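Local coordinates for protein beta-galactosidase (Bacteroides thetaiotaomicron, PDB 5MUJ) that probably acts as an arabinofuranosidase of the glycoside hydrolase type, binding and trimming chain B of the plant pectin rhamnogalacturonan II, at residues 205-210 and 271-276; 260-265 and 283-288; 304-307 and 311-314. All coordinates share one frame; numbering follows the deposited sequence.

Contact 1 of 3, residues 205-210 and 271-276; sequences QYKSTV and TGDAHI. With 8PK (4-O-[(1R)-1-hydroxyethyl]-2-O-methyl-alpha-L-fucopyranose), chain B.
The ammonium nitrogen of K207 gives hydrogen bonds to three waters, and each of them leads on to the facing segment, at D273 or A274. The closest lies 2.8 Å from K207 NZ and also reaches the carbonyl oxygen of D273. A second water, accepting from the same nitrogen, donates to D273 OD2 at 2.6 Å. The third is held only weakly by the lysine, but it donates to A274 O at 2.9 Å and also bonds T209 OG1. K207 NZ and D273 OD2 stand 4.7 Å apart, so the two opposite charges, bridged by water, are likely to attract each other only at a distance.

What meets directly is the aliphatic part of the lysine. With CG anti to the backbone N (chi1 167°) and the rest of the chain extended, K207 crosses D273 at about a right angle: its CB lies 3.4 Å from D273 OD1 and its CD 3.6 Å from D273 OD2. Cutting D273 back to an alanine would probably leave the water between K207 NZ and OD2 without its carboxylate acceptor, and the lysine methylenes without the group they cross.

Y206 turns its ring end to the bound glycan, Y206 OH standing 3.3 Å from C2 of the methylfucose residue 8PK, whose methyl C7 lies at the ring edge.

Segments 205-210 and 271-276 run nearly parallel, their axes 10° apart, and no direct hydrogen bond joins them. They lie on strands 204-212 and 270-279, each the first strand of its own four-stranded sheet, and N227 of strand 222-231 spans the junction, bonding the backbones of Y206 and K207 as well as D273 N.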
ATOM      1  N   GLN A 205       2.936   7.833  11.130  1.00 14.97           N
ATOM      2  CA  GLN A 205       3.327   6.798  10.188  1.00 13.65           C
ATOM      3  C   GLN A 205       2.111   6.415   9.373  1.00 14.90           C
ATOM      4  O   GLN A 205       0.969   6.638   9.784  1.00 20.32           O
ATOM      5  CB  GLN A 205       4.033   5.637  10.911  1.00 14.27           C
ATOM      6  CG  GLN A 205       5.378   6.202  11.497  1.00 14.79           C
ATOM      7  CD  GLN A 205       5.926   5.542  12.735  1.00 16.87           C
ATOM      8  OE1 GLN A 205       7.111   5.778  13.103  1.00 22.17           O
ATOM      9  NE2 GLN A 205       5.096   4.854  13.457  1.00 16.80           N
ATOM     10  N   TYR A 206       2.370   5.949   8.170  1.00 12.83           N
ATOM     11  CA  TYR A 206       1.279   5.504   7.310  1.00 11.15           C
ATOM     12  C   TYR A 206       1.548   4.034   6.837  1.00 12.10           C
ATOM     13  O   TYR A 206       1.893   3.181   7.685  1.00 14.71           O
ATOM     14  CB  TYR A 206       1.050   6.462   6.174  1.00 12.42           C
ATOM     15  CG  TYR A 206       0.558   7.829   6.555  1.00 11.73           C
ATOM     16  CD1 TYR A 206      -0.769   8.034   6.897  1.00 11.08           C
ATOM     17  CD2 TYR A 206       1.407   8.938   6.553  1.00 12.69           C
ATOM     18  CE1 TYR A 206      -1.273   9.274   7.196  1.00 13.13           C
ATOM     19  CE2 TYR A 206       0.919  10.188   6.891  1.00 13.18           C
ATOM     20  CZ  TYR A 206      -0.398  10.361   7.219  1.00 15.23           C
ATOM     21  OH  TYR A 206      -0.863  11.625   7.502  1.00 17.78           O
ATOM     22  N   LYS A 207       1.390   3.722   5.539  1.00 11.24           N
ATOM     23  CA  LYS A 207       1.532   2.303   5.074  1.00 10.42           C
ATOM     24  C   LYS A 207       2.955   1.800   5.300  1.00 11.04           C
ATOM     25  O   LYS A 207       3.895   2.637   5.289  1.00 12.63           O
ATOM     26  CB  LYS A 207       1.129   2.140   3.587  1.00 12.37           C
ATOM     27  CG  LYS A 207       1.545   0.818   2.981  1.00 12.50           C
ATOM     28  CD  LYS A 207       0.815   0.409   1.696  1.00 14.91           C
ATOM     29  CE  LYS A 207       1.328  -0.929   1.178  1.00 15.04           C
ATOM     30  NZ  LYS A 207       0.541  -1.376  -0.015  1.00 15.02           N
ATOM     31  N   SER A 208       3.105   0.513   5.618  1.00 10.12           N
ATOM     32  CA  SER A 208       4.360  -0.219   5.689  1.00  9.23           C
ATOM     33  C   SER A 208       4.231  -1.555   4.970  1.00 10.52           C
ATOM     34  O   SER A 208       3.124  -2.074   4.823  1.00 14.04           O
ATOM     35  CB  SER A 208       4.706  -0.520   7.157  1.00  9.42           C
ATOM     36  OG  SER A 208       3.671  -1.332   7.729  1.00 11.32           O
ATOM     37  N   THR A 209       5.345  -2.114   4.523  1.00 10.25           N
ATOM     38  CA  THR A 209       5.377  -3.505   3.997  1.00 11.09           C
ATOM     39  C   THR A 209       6.742  -4.045   4.338  1.00 11.14           C
ATOM     40  O   THR A 209       7.744  -3.327   4.169  1.00 12.56           O
ATOM     41  CB  THR A 209       5.119  -3.585   2.481  1.00 12.85           C
ATOM     42  OG1 THR A 209       3.756  -3.257   2.228  1.00 14.73           O
ATOM     43  CG2 THR A 209       5.385  -4.963   1.968  1.00 13.71           C
ATOM     44  N   VAL A 210       6.792  -5.223   4.928  1.00 10.84           N
ATOM     45  CA  VAL A 210       8.054  -5.876   5.285  1.00 12.10           C
ATOM     46  C   VAL A 210       8.383  -6.962   4.278  1.00 12.74           C
ATOM     47  O   VAL A 210       7.534  -7.825   3.966  1.00 13.03           O
ATOM     48  CB  VAL A 210       7.983  -6.472   6.713  1.00 12.57           C
ATOM     49  CG1 VAL A 210       9.241  -7.277   7.053  1.00 10.84           C
ATOM     50  CG2 VAL A 210       7.721  -5.354   7.713  1.00 12.14           C
ATOM     51  N   THR A 271       4.478  11.175  -1.255  1.00 12.86           N
ATOM     52  CA  THR A 271       5.094  10.065  -1.945  1.00 13.45           C
ATOM     53  C   THR A 271       4.869   8.886  -1.010  1.00 12.90           C
ATOM     54  O   THR A 271       5.278   8.934   0.176  1.00 14.74           O
ATOM     55  CB  THR A 271       6.609  10.259  -2.178  1.00 12.88           C
ATOM     56  OG1 THR A 271       6.848  11.491  -2.885  1.00 15.55           O
ATOM     57  CG2 THR A 271       7.221   9.063  -2.946  1.00 13.48           C
ATOM     58  N   GLY A 272       4.219   7.832  -1.530  1.00 13.26           N
ATOM     59  CA  GLY A 272       3.994   6.717  -0.684  1.00 12.94           C
ATOM     60  C   GLY A 272       3.514   5.410  -1.267  1.00 14.00           C
ATOM     61  O   GLY A 272       3.604   5.145  -2.464  1.00 16.59           O
ATOM     62  N   ASP A 273       3.041   4.597  -0.340  1.00 13.85           N
ATOM     63  CA  ASP A 273       2.653   3.221  -0.590  1.00 12.97           C
ATOM     64  C   ASP A 273       3.605   2.497  -1.533  1.00 12.39           C
ATOM     65  O   ASP A 273       3.217   1.966  -2.567  1.00 14.72           O
ATOM     66  CB  ASP A 273       1.178   3.141  -1.020  1.00 14.66           C
ATOM     67  CG  ASP A 273       0.214   3.565   0.108  1.00 13.59           C
ATOM     68  OD1 ASP A 273       0.635   4.312   1.036  1.00 15.27           O
ATOM     69  OD2 ASP A 273      -0.958   3.118   0.101  1.00 17.99           O
ATOM     70  N   ALA A 274       4.856   2.438  -1.132  1.00 10.54           N
ATOM     71  CA  ALA A 274       5.877   1.727  -1.840  1.00 10.65           C
ATOM     72  C   ALA A 274       5.560   0.230  -1.865  1.00 12.85           C
ATOM     73  O   ALA A 274       5.286  -0.379  -0.822  1.00 15.55           O
ATOM     74  CB  ALA A 274       7.261   1.981  -1.250  1.00 12.22           C
ATOM     75  N   HIS A 275       5.611  -0.309  -3.082  1.00 11.91           N
ATOM     76  CA  HIS A 275       5.329  -1.716  -3.412  1.00 11.09           C
ATOM     77  C   HIS A 275       6.450  -2.164  -4.330  1.00 10.51           C
ATOM     78  O   HIS A 275       6.539  -1.710  -5.468  1.00 12.03           O
ATOM     79  CB  HIS A 275       3.917  -1.849  -4.051  1.00 10.07           C
ATOM     80  CG  HIS A 275       3.649  -3.149  -4.769  1.00 10.78           C
ATOM     81  ND1 HIS A 275       3.758  -4.382  -4.162  1.00 10.90           N
ATOM     82  CD2 HIS A 275       3.234  -3.384  -6.038  1.00 10.56           C
ATOM     83  CE1 HIS A 275       3.427  -5.335  -5.040  1.00 10.73           C
ATOM     84  NE2 HIS A 275       3.118  -4.750  -6.184  1.00 11.68           N
ATOM     85  N   ILE A 276       7.310  -3.036  -3.818  1.00 11.21           N
ATOM     86  CA  ILE A 276       8.560  -3.459  -4.476  1.00 14.40           C
ATOM     87  C   ILE A 276       8.491  -4.889  -5.013  1.00 13.89           C
ATOM     88  O   ILE A 276       8.115  -5.811  -4.296  1.00 13.85           O
ATOM     89  CB  ILE A 276       9.763  -3.336  -3.515  1.00 17.07           C
ATOM     90  CG1 ILE A 276       9.856  -1.889  -3.016  1.00 19.29           C
ATOM     91  CG2 ILE A 276      11.072  -3.740  -4.222  1.00 17.60           C
ATOM     92  CD1 ILE A 276      11.020  -1.621  -2.113  1.00 19.91           C
TER
HETATM   93  O9  8PK B   8      -1.601  15.773  12.353  1.00 31.44           O
HETATM   94  C8  8PK B   8      -1.013  14.750  11.558  1.00 27.43           C
HETATM   95  C10 8PK B   8      -0.982  13.442  12.317  1.00 28.46           C
HETATM   96  O4  8PK B   8      -1.731  14.617  10.322  1.00 27.62           O
HETATM   97  C4  8PK B   8      -1.852  15.844   9.597  1.00 26.30           C
HETATM   98  C5  8PK B   8      -3.130  15.811   8.785  1.00 25.75           C
HETATM   99  C6  8PK B   8      -4.357  15.573   9.672  1.00 29.69           C
HETATM  100  O5  8PK B   8      -3.040  14.781   7.775  1.00 24.10           O
HETATM  101  C3  8PK B   8      -0.645  16.077   8.693  1.00 27.70           C
HETATM  102  O3  8PK B   8       0.589  16.120   9.418  1.00 28.67           O
HETATM  103  C2  8PK B   8      -0.580  14.957   7.682  1.00 27.18           C
HETATM  104  O2  8PK B   8       0.536  15.210   6.818  1.00 30.36           O
HETATM  105  C7  8PK B   8       1.631  14.299   6.990  1.00 30.05           C
HETATM  106  C1  8PK B   8      -1.897  14.874   6.906  1.00 24.79           C
HETATM  107  O   HOH W   1       1.272  -0.191  -2.486  1.00 20.74           O
HETATM  108  O   HOH W   2       3.468  -2.675  -0.792  1.00 22.78           O
HETATM  109  O   HOH W   3      -1.940   0.706  -0.270  1.00 23.48           O

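Contact 2 of 3, residues 260-265 and 283-288; sequences PVFAHE and YVMFYF
This is a buried, aromatic side-chain contact between the loop 260-265, which runs from strand 254-255 to the first strand of the next sheet, and strand 282-290 of that next sheet. The F262 ring stands on the Y287 ring in a T-shaped (edge-to-face) stack, with centroids 4.7 Å apart and planes at 81°. The edge of F262 enters over the middle of the tyrosine face, and F262 CE2 comes within 3.4 Å of Y287 CE2. F262 has CG anti to its backbone N (chi1 -168°), which sends the ring toward the strand.

M285, a selenomethionine, supports the same phenylalanine in a Met-aromatic contact. Its SE lies 3.6 Å from F262 CD2 and approaches the ring obliquely, 4.4 Å from the F262 centroid, while the two side chains slide past each other in opposite directions.

H264 and Y287 approach from opposite directions and meet at the hydroxyl end of the tyrosine. The imidazole plane is tilted only 21° from that of Y287, but the rings are slid so far apart that they barely overlap, and H264 CE1 meets Y287 OH at 3.3 Å. The polar ends of both are satisfied by D314, whose OD1 bonds the phenol and OD2 bonds H264 NE2, and H264 ND1 is bonded to T271 OG1, so the imidazole is held at both nitrogens.

V261 and F262 together face V242 in a classic beta bulge, their backbones hydrogen-bonded to that residue of strand 238-247 in the preceding sheet, while F262, H264 and Y287 form an aromatic cluster with the following one, a seam between consecutive blades of a five-bladed beta-propeller.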
ATOM      1  N   PRO A 260      15.156   9.784   4.733  1.00 13.57           N
ATOM      2  CA  PRO A 260      14.292   8.978   3.815  1.00 13.43           C
ATOM      3  C   PRO A 260      15.034   8.600   2.532  1.00 14.43           C
ATOM      4  O   PRO A 260      15.938   9.310   2.114  1.00 18.59           O
ATOM      5  CB  PRO A 260      13.101   9.918   3.534  1.00 14.40           C
ATOM      6  CG  PRO A 260      13.591  11.307   3.845  1.00 14.96           C
ATOM      7  CD  PRO A 260      14.738  11.203   4.826  1.00 15.53           C
ATOM      8  N   VAL A 261      14.671   7.483   1.900  1.00 12.70           N
ATOM      9  CA  VAL A 261      15.354   7.036   0.688  1.00 15.23           C
ATOM     10  C   VAL A 261      14.634   7.452  -0.620  1.00 14.40           C
ATOM     11  O   VAL A 261      15.185   7.274  -1.699  1.00 16.29           O
ATOM     12  CB  VAL A 261      15.533   5.506   0.663  1.00 16.35           C
ATOM     13  CG1 VAL A 261      16.354   5.056   1.854  1.00 16.51           C
ATOM     14  CG2 VAL A 261      14.188   4.762   0.571  1.00 16.14           C
ATOM     15  N   PHE A 262      13.415   7.970  -0.509  1.00 13.47           N
ATOM     16  CA  PHE A 262      12.687   8.389  -1.693  1.00 12.75           C
ATOM     17  C   PHE A 262      11.642   9.409  -1.334  1.00 12.12           C
ATOM     18  O   PHE A 262      10.810   9.158  -0.491  1.00 13.67           O
ATOM     19  CB  PHE A 262      12.010   7.187  -2.342  1.00 11.48           C
ATOM     20  CG  PHE A 262      11.481   7.461  -3.713  1.00 13.12           C
ATOM     21  CD1 PHE A 262      12.289   7.965  -4.732  1.00 14.57           C
ATOM     22  CD2 PHE A 262      10.173   7.151  -4.000  1.00 13.60           C
ATOM     23  CE1 PHE A 262      11.784   8.198  -6.003  1.00 13.07           C
ATOM     24  CE2 PHE A 262       9.658   7.388  -5.251  1.00 14.09           C
ATOM     25  CZ  PHE A 262      10.452   7.912  -6.262  1.00 13.01           C
ATOM     26  N   ALA A 263      11.719  10.574  -1.977  1.00 13.60           N
ATOM     27  CA  ALA A 263      10.852  11.676  -1.679  1.00 14.95           C
ATOM     28  C   ALA A 263      10.773  12.584  -2.889  1.00 14.92           C
ATOM     29  O   ALA A 263      11.670  12.580  -3.727  1.00 19.18           O
ATOM     30  CB  ALA A 263      11.395  12.468  -0.503  1.00 15.59           C
ATOM     31  N   HIS A 264       9.712  13.386  -2.929  1.00 14.34           N
ATOM     32  CA  HIS A 264       9.575  14.489  -3.879  1.00 17.21           C
ATOM     33  C   HIS A 264       9.280  15.776  -3.124  1.00 17.75           C
ATOM     34  O   HIS A 264       8.239  15.917  -2.504  1.00 18.63           O
ATOM     35  CB  HIS A 264       8.463  14.146  -4.860  1.00 17.53           C
ATOM     36  CG  HIS A 264       8.758  12.925  -5.655  1.00 17.99           C
ATOM     37  ND1 HIS A 264       8.275  11.678  -5.310  1.00 16.68           N
ATOM     38  CD2 HIS A 264       9.486  12.752  -6.784  1.00 19.08           C
ATOM     39  CE1 HIS A 264       8.702  10.793  -6.194  1.00 19.66           C
ATOM     40  NE2 HIS A 264       9.431  11.419  -7.101  1.00 20.50           N
ATOM     41  N   GLU A 265      10.213  16.723  -3.151  1.00 19.36           N
ATOM     42  CA  GLU A 265      10.090  17.875  -2.291  1.00 18.90           C
ATOM     43  C   GLU A 265       9.301  19.029  -2.883  1.00 20.90           C
ATOM     44  O   GLU A 265       9.838  19.855  -3.642  1.00 23.32           O
ATOM     45  CB  GLU A 265      11.473  18.378  -1.890  1.00 18.41           C
ATOM     46  CG  GLU A 265      12.290  17.405  -1.093  1.00 18.78           C
ATOM     47  CD  GLU A 265      11.691  17.125   0.277  1.00 20.17           C
ATOM     48  OE1 GLU A 265      10.923  17.954   0.818  1.00 23.86           O
ATOM     49  OE2 GLU A 265      11.953  16.029   0.805  1.00 20.86           O
ATOM     50  N   TYR A 283      15.288  -3.885  -8.728  1.00 16.38           N
ATOM     51  CA  TYR A 283      14.079  -3.696  -7.927  1.00 16.45           C
ATOM     52  C   TYR A 283      13.268  -2.593  -8.555  1.00 14.93           C
ATOM     53  O   TYR A 283      13.832  -1.562  -8.953  1.00 16.63           O
ATOM     54  CB  TYR A 283      14.409  -3.295  -6.472  1.00 16.62           C
ATOM     55  CG  TYR A 283      15.158  -4.356  -5.716  1.00 18.32           C
ATOM     56  CD1 TYR A 283      14.491  -5.472  -5.185  1.00 18.25           C
ATOM     57  CD2 TYR A 283      16.533  -4.254  -5.516  1.00 19.12           C
ATOM     58  CE1 TYR A 283      15.181  -6.437  -4.476  1.00 19.01           C
ATOM     59  CE2 TYR A 283      17.221  -5.240  -4.848  1.00 20.42           C
ATOM     60  CZ  TYR A 283      16.541  -6.322  -4.331  1.00 20.03           C
ATOM     61  OH  TYR A 283      17.245  -7.282  -3.653  1.00 27.83           O
ATOM     62  N   VAL A 284      11.952  -2.821  -8.656  1.00 12.92           N
ATOM     63  CA  VAL A 284      11.016  -1.840  -9.135  1.00 13.74           C
ATOM     64  C   VAL A 284      10.077  -1.451  -8.008  1.00 12.68           C
ATOM     65  O   VAL A 284       9.447  -2.314  -7.399  1.00 13.43           O
ATOM     66  CB  VAL A 284      10.202  -2.417 -10.315  1.00 13.68           C
ATOM     67  CG1 VAL A 284       9.178  -1.393 -10.811  1.00 15.14           C
ATOM     68  CG2 VAL A 284      11.174  -2.807 -11.401  1.00 15.15           C
HETATM   69  N   MSE A 285      10.002  -0.156  -7.708  1.00 11.24           N
HETATM   70  CA  MSE A 285       9.097   0.336  -6.722  1.00 11.81           C
HETATM   71  C   MSE A 285       7.952   0.967  -7.445  1.00 12.82           C
HETATM   72  O   MSE A 285       8.109   2.001  -8.097  1.00 13.15           O
HETATM   73  CB  MSE A 285       9.767   1.399  -5.835  1.00 12.76           C
HETATM   74  CG  MSE A 285       8.819   1.921  -4.777  1.00 16.33           C
HETATM   75 SE   MSE A 285       9.449   3.613  -4.046  1.00 24.73          SE
HETATM   76  CE  MSE A 285      10.904   2.889  -2.962  1.00 21.79           C
ATOM     77  N   PHE A 286       6.783   0.356  -7.275  1.00 12.55           N
ATOM     78  CA  PHE A 286       5.526   0.998  -7.623  1.00 10.54           C
ATOM     79  C   PHE A 286       5.182   1.897  -6.445  1.00 11.20           C
ATOM     80  O   PHE A 286       5.274   1.458  -5.293  1.00 11.69           O
ATOM     81  CB  PHE A 286       4.435  -0.066  -7.854  1.00 10.70           C
ATOM     82  CG  PHE A 286       4.740  -0.981  -8.989  1.00 12.38           C
ATOM     83  CD1 PHE A 286       4.554  -0.542 -10.291  1.00 11.15           C
ATOM     84  CD2 PHE A 286       5.301  -2.236  -8.778  1.00 11.74           C
ATOM     85  CE1 PHE A 286       4.805  -1.400 -11.363  1.00 12.36           C
ATOM     86  CE2 PHE A 286       5.589  -3.065  -9.844  1.00 11.74           C
ATOM     87  CZ  PHE A 286       5.389  -2.608 -11.145  1.00 11.25           C
ATOM     88  N   TYR A 287       4.808   3.135  -6.739  1.00  9.84           N
ATOM     89  CA  TYR A 287       4.439   4.100  -5.684  1.00  9.90           C
ATOM     90  C   TYR A 287       3.383   5.058  -6.195  1.00 10.17           C
ATOM     91  O   TYR A 287       3.208   5.208  -7.432  1.00 13.21           O
ATOM     92  CB  TYR A 287       5.700   4.832  -5.195  1.00  8.81           C
ATOM     93  CG  TYR A 287       6.225   5.885  -6.115  1.00  9.95           C
ATOM     94  CD1 TYR A 287       5.792   7.212  -5.988  1.00 10.25           C
ATOM     95  CD2 TYR A 287       7.170   5.585  -7.094  1.00 10.90           C
ATOM     96  CE1 TYR A 287       6.294   8.207  -6.835  1.00 11.44           C
ATOM     97  CE2 TYR A 287       7.676   6.570  -7.933  1.00 10.38           C
ATOM     98  CZ  TYR A 287       7.226   7.878  -7.787  1.00 10.91           C
ATOM     99  OH  TYR A 287       7.722   8.838  -8.629  1.00 13.40           O
ATOM    100  N   PHE A 288       2.687   5.720  -5.280  1.00 10.32           N
ATOM    101  CA  PHE A 288       1.779   6.814  -5.623  1.00 10.83           C
ATOM    102  C   PHE A 288       2.333   8.132  -5.137  1.00 10.40           C
ATOM    103  O   PHE A 288       3.131   8.210  -4.148  1.00 12.28           O
ATOM    104  CB  PHE A 288       0.341   6.672  -5.099  1.00  9.23           C
ATOM    105  CG  PHE A 288       0.052   7.251  -3.710  1.00  9.82           C
ATOM    106  CD1 PHE A 288       0.338   6.516  -2.538  1.00 10.71           C
ATOM    107  CD2 PHE A 288      -0.585   8.481  -3.545  1.00 10.22           C
ATOM    108  CE1 PHE A 288       0.020   6.988  -1.300  1.00 12.50           C
ATOM    109  CE2 PHE A 288      -0.834   9.018  -2.246  1.00 10.77           C
ATOM    110  CZ  PHE A 288      -0.558   8.249  -1.146  1.00 12.23           C
TER

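Contact 3 of 3, residues 304-307 and 311-314; sequences AASY and NWTD
S306 lays its CB over one face of the W312 indole, 3.4 Å from the centroid of the six-membered ring and 12° off the ring normal, a CH-pi contact. The same indole lies against the backbone of 304-306, with the carbonyl carbon of A304 at its edge, and W312 CE3 comes within 4.0 Å of A304 CB. W312 also packs on Y283 and M285 of strand 282-290, while its NE1 bonds the carbonyl oxygen of L309 in the intervening turn.

Because S306 OG is anti to the backbone N (chi1 177°), it swings toward the opposite segment and donates to N311 O at 2.8 Å, arriving from above the carbonyl plane. It also receives a bond from D308 N, so one hydroxyl links the turn to the residue that follows it. N311 O takes a further hydrogen bond, at 2.7 Å, from a water that also bonds T313 OG1. That threonine oxygen is bonded as well to the backbone N of V29 near the start of the modelled chain.

Two backbone bonds join A305 and T313: A305 N gives to T313 O at 2.8 Å, and T313 N to A305 O at 2.8 Å, the latter almost perfectly straight at 178°. A304 and D314 follow as the non-hydrogen-bonded pair. Their side chains lie on the face of the sheet where F262 packs, while on the other face A305 meets M34 and I37 of helix 31-41.

The pairing is that of an antiparallel beta hairpin, strands 299-306 and 313-314, in which the short second strand forms the outer edge of a propeller blade.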
ATOM      1  N   ALA A 304       9.669   3.773  -9.657  1.00 12.42           N
ATOM      2  CA  ALA A 304      11.090   3.990  -9.615  1.00 11.16           C
ATOM      3  C   ALA A 304      11.830   2.667  -9.655  1.00 12.10           C
ATOM      4  O   ALA A 304      11.226   1.604  -9.462  1.00 12.69           O
ATOM      5  CB  ALA A 304      11.446   4.784  -8.343  1.00 11.81           C
ATOM      6  N   ALA A 305      13.141   2.692  -9.885  1.00 13.19           N
ATOM      7  CA  ALA A 305      13.917   1.458  -9.860  1.00 14.95           C
ATOM      8  C   ALA A 305      15.288   1.666  -9.194  1.00 13.07           C
ATOM      9  O   ALA A 305      15.763   2.804  -9.107  1.00 13.80           O
ATOM     10  CB  ALA A 305      14.049   0.841 -11.268  1.00 16.15           C
ATOM     11  N   SER A 306      15.858   0.577  -8.694  1.00 12.56           N
ATOM     12  CA  SER A 306      17.103   0.618  -7.902  1.00 13.72           C
ATOM     13  C   SER A 306      17.814  -0.721  -7.936  1.00 13.96           C
ATOM     14  O   SER A 306      17.169  -1.767  -8.022  1.00 16.32           O
ATOM     15  CB  SER A 306      16.800   0.986  -6.446  1.00 14.63           C
ATOM     16  OG  SER A 306      17.980   0.951  -5.711  1.00 15.48           O
ATOM     17  N   TYR A 307      19.145  -0.706  -7.890  1.00 15.97           N
ATOM     18  CA  TYR A 307      19.926  -1.960  -7.773  1.00 17.29           C
ATOM     19  C   TYR A 307      20.244  -2.309  -6.311  1.00 19.85           C
ATOM     20  O   TYR A 307      20.525  -3.488  -5.999  1.00 18.94           O
ATOM     21  CB  TYR A 307      21.229  -1.894  -8.570  1.00 18.43           C
ATOM     22  CG  TYR A 307      21.004  -1.831 -10.050  1.00 20.69           C
ATOM     23  CD1 TYR A 307      20.611  -2.975 -10.755  1.00 23.63           C
ATOM     24  CD2 TYR A 307      21.182  -0.642 -10.761  1.00 22.24           C
ATOM     25  CE1 TYR A 307      20.391  -2.932 -12.125  1.00 23.37           C
ATOM     26  CE2 TYR A 307      20.953  -0.588 -12.128  1.00 22.11           C
ATOM     27  CZ  TYR A 307      20.562  -1.737 -12.807  1.00 25.64           C
ATOM     28  OH  TYR A 307      20.333  -1.720 -14.174  1.00 31.66           O
ATOM     29  N   ASN A 311      19.135   3.959  -3.417  1.00 15.47           N
ATOM     30  CA  ASN A 311      19.183   5.002  -4.428  1.00 16.98           C
ATOM     31  C   ASN A 311      18.204   4.657  -5.538  1.00 16.97           C
ATOM     32  O   ASN A 311      18.385   3.664  -6.220  1.00 16.68           O
ATOM     33  CB  ASN A 311      20.590   5.106  -4.987  1.00 17.68           C
ATOM     34  CG  ASN A 311      21.598   5.436  -3.927  1.00 22.09           C
ATOM     35  OD1 ASN A 311      22.428   4.618  -3.584  1.00 23.61           O
ATOM     36  ND2 ASN A 311      21.479   6.616  -3.366  1.00 28.07           N
ATOM     37  N   TRP A 312      17.188   5.495  -5.697  1.00 14.85           N
ATOM     38  CA  TRP A 312      16.045   5.189  -6.564  1.00 14.06           C
ATOM     39  C   TRP A 312      16.054   6.119  -7.748  1.00 14.30           C
ATOM     40  O   TRP A 312      16.181   7.309  -7.576  1.00 19.76           O
ATOM     41  CB  TRP A 312      14.765   5.330  -5.743  1.00 12.99           C
ATOM     42  CG  TRP A 312      14.648   4.186  -4.777  1.00 13.88           C
ATOM     43  CD1 TRP A 312      15.027   4.172  -3.467  1.00 14.67           C
ATOM     44  CD2 TRP A 312      14.150   2.846  -5.063  1.00 13.23           C
ATOM     45  NE1 TRP A 312      14.837   2.911  -2.927  1.00 12.71           N
ATOM     46  CE2 TRP A 312      14.251   2.099  -3.866  1.00 12.10           C
ATOM     47  CE3 TRP A 312      13.613   2.222  -6.204  1.00 12.84           C
ATOM     48  CZ2 TRP A 312      13.876   0.749  -3.781  1.00 12.23           C
ATOM     49  CZ3 TRP A 312      13.213   0.868  -6.127  1.00 10.49           C
ATOM     50  CH2 TRP A 312      13.347   0.144  -4.925  1.00 10.57           C
ATOM     51  N   THR A 313      15.913   5.560  -8.955  1.00 13.24           N
ATOM     52  CA  THR A 313      15.820   6.359 -10.177  1.00 13.09           C
ATOM     53  C   THR A 313      14.335   6.418 -10.520  1.00 12.88           C
ATOM     54  O   THR A 313      13.691   5.368 -10.640  1.00 16.14           O
ATOM     55  CB  THR A 313      16.584   5.697 -11.334  1.00 15.20           C
ATOM     56  OG1 THR A 313      17.980   5.569 -11.004  1.00 16.67           O
ATOM     57  CG2 THR A 313      16.433   6.507 -12.627  1.00 15.36           C
ATOM     58  N   ASP A 314      13.808   7.617 -10.689  1.00 12.45           N
ATOM     59  CA  ASP A 314      12.387   7.853 -10.937  1.00 14.50           C
ATOM     60  C   ASP A 314      12.099   7.690 -12.431  1.00 15.23           C
ATOM     61  O   ASP A 314      12.875   8.118 -13.251  1.00 15.48           O
ATOM     62  CB  ASP A 314      12.046   9.278 -10.466  1.00 16.52           C
ATOM     63  CG  ASP A 314      10.641   9.455  -9.935  1.00 18.95           C
ATOM     64  OD1 ASP A 314       9.826   8.512  -9.919  1.00 22.51           O
ATOM     65  OD2 ASP A 314      10.360  10.611  -9.503  1.00 21.57           O
TER
HETATM   66  O   HOH W   4      18.962   4.110  -8.801  1.00 23.10           O
HETATM   67  O   HOH W   5      20.816   1.524  -7.335  1.00 31.11           O

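All three contacts reach the sheet that runs from strand 270-279 to strand 313-314, at different depths. The centre of contact 1 lies about 5 Å from the centre of the chain; this contact joins two blades at their first strands and works mainly through ordered water beside the glycan pocket. Contact 2, also buried, joins consecutive blades again, but with aromatic rings and selenium. Contact 3, its centre about 18 Å from that of the chain, is partly buried, stays within one blade and combines backbone pairing with a serine hydroxyl bond and an indole face. H275 O and F286 N, 2.8 Å apart in a probable hydrogen bond, tie contact 1 to contact 2.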